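Local coordinates for protein 2-C-methyl-D-erythritol 4-phosphate cytidylyltransferase (Neisseria gonorrhoeae, PDB 1VGW) that probably catalyses the transfer of a cytidylyl group from CTP to 2-C-methyl-D-erythritol 4-phosphate, a step of the DXP route to isoprenoids, at residues T35-E38 against H39-I43. Numbering follows the deposited sequence.
Sequences TVLE and HVLGI
The imidazole of H39 is set obliquely against the first turn of its helix, with the carbonyl oxygens of T35 and V36 and the carbonyl carbon of E38 around it. H39 CD2 comes closest, 3.0 Å from T35 O. Because CG lies beside the backbone N (chi1 -84°), the ring folds back toward T35, and NE2 hydrogen-bonds to the carbonyl of I31 in the preceding loop. T35 O also accepts the backbone N-H of H39 (N to O 3.1 Å), the donor tilted 27° from the carbonyl plane. The carboxylate of E38 returns to the same residue: its OE2 takes the T35 hydroxyl OG1 at 3.0 Å, on the anti side and 18° out of plane. T35 OG1 in turn accepts a weak bond from E38 N at 3.4 Å. Bonds from V40 N to V36 O and L41 N to L37 O continue the helix, while L37 CG meets L41 CG at 4.4 Å on the face packed against I11 and V55 of the parallel strands. Helix 36-45 thus starts with a threonine N-cap, T35, whose hydroxyl also donates to the glutamate three residues on, here in the alpha/beta GT-A-like fold of IspD.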
loop_
_atom_site.group_PDB
_atom_site.type_symbol
_atom_site.label_atom_id
_atom_site.label_comp_id
_atom_site.label_asym_id
_atom_site.label_seq_id
_atom_site.Cartn_x
_atom_site.Cartn_y
_atom_site.Cartn_z
ATOM N N THR B 35 -22.782 0.039 9.352
ATOM C CA THR B 35 -22.140 -0.889 8.432
ATOM C C THR B 35 -21.076 -0.109 7.637
ATOM O O THR B 35 -21.027 1.120 7.723
ATOM C CB THR B 35 -23.130 -1.533 7.457
ATOM O OG1 THR B 35 -24.068 -0.551 6.974
ATOM C CG2 THR B 35 -23.899 -2.662 8.136
ATOM N N VAL B 36 -20.233 -0.828 6.903
ATOM C CA VAL B 36 -19.199 -0.202 6.066
ATOM C C VAL B 36 -19.907 0.676 5.017
ATOM O O VAL B 36 -19.590 1.829 4.840
ATOM C CB VAL B 36 -18.326 -1.230 5.338
ATOM C CG1 VAL B 36 -17.080 -0.609 4.721
ATOM C CG2 VAL B 36 -17.936 -2.376 6.267
ATOM N N LEU B 37 -20.946 0.131 4.391
ATOM C CA LEU B 37 -21.707 0.865 3.415
ATOM C C LEU B 37 -22.261 2.178 3.968
ATOM O O LEU B 37 -21.944 3.241 3.423
ATOM C CB LEU B 37 -22.852 0.055 2.795
ATOM C CG LEU B 37 -23.454 0.758 1.551
ATOM C CD1 LEU B 37 -22.347 1.030 0.536
ATOM C CD2 LEU B 37 -24.522 -0.104 0.907
ATOM N N GLU B 38 -22.927 2.116 5.131
ATOM C CA GLU B 38 -23.483 3.324 5.736
ATOM C C GLU B 38 -22.389 4.335 6.030
ATOM O O GLU B 38 -22.636 5.528 6.023
ATOM C CB GLU B 38 -24.255 3.013 7.003
ATOM C CG GLU B 38 -25.644 2.452 6.788
ATOM C CD GLU B 38 -26.277 2.090 8.139
ATOM O OE1 GLU B 38 -26.815 2.976 8.816
ATOM O OE2 GLU B 38 -26.183 0.890 8.496
ATOM N N HIS B 39 -21.191 3.847 6.343
ATOM C CA HIS B 39 -20.061 4.731 6.563
ATOM C C HIS B 39 -19.681 5.424 5.234
ATOM O O HIS B 39 -19.303 6.589 5.266
ATOM C CB HIS B 39 -18.835 3.982 7.049
ATOM C CG HIS B 39 -18.809 3.752 8.524
ATOM N ND1 HIS B 39 -18.591 4.783 9.419
ATOM C CD2 HIS B 39 -18.965 2.619 9.251
ATOM C CE1 HIS B 39 -18.611 4.282 10.646
ATOM N NE2 HIS B 39 -18.833 2.982 10.567
ATOM N N VAL B 40 -19.703 4.654 4.141
ATOM C CA VAL B 40 -19.359 5.212 2.840
ATOM C C VAL B 40 -20.400 6.244 2.358
ATOM O O VAL B 40 -20.024 7.285 1.819
ATOM C CB VAL B 40 -19.125 4.168 1.747
ATOM C CG1 VAL B 40 -19.117 4.856 0.355
ATOM C CG2 VAL B 40 -17.744 3.530 1.893
ATOM N N LEU B 41 -21.677 5.979 2.574
ATOM C CA LEU B 41 -22.721 6.903 2.141
ATOM C C LEU B 41 -22.612 8.240 2.863
ATOM O O LEU B 41 -22.828 9.301 2.259
ATOM C CB LEU B 41 -24.104 6.304 2.348
ATOM C CG LEU B 41 -24.421 5.095 1.473
ATOM C CD1 LEU B 41 -25.788 4.543 1.820
ATOM C CD2 LEU B 41 -24.359 5.469 -0.024
ATOM N N GLY B 42 -22.169 8.144 4.114
ATOM C CA GLY B 42 -21.964 9.252 4.997
ATOM C C GLY B 42 -20.965 10.247 4.462
ATOM O O GLY B 42 -21.120 11.468 4.655
ATOM N N ILE B 43 -19.924 9.774 3.801
ATOM C CA ILE B 43 -18.904 10.678 3.254
ATOM C C ILE B 43 -19.438 11.516 2.104
ATOM O O ILE B 43 -19.098 12.687 1.986
ATOM C CB ILE B 43 -17.681 9.854 2.808
ATOM C CG1 ILE B 43 -17.065 9.164 4.068
ATOM C CG2 ILE B 43 -16.636 10.704 2.127
ATOM C CD1 ILE B 43 -16.101 8.025 3.619
#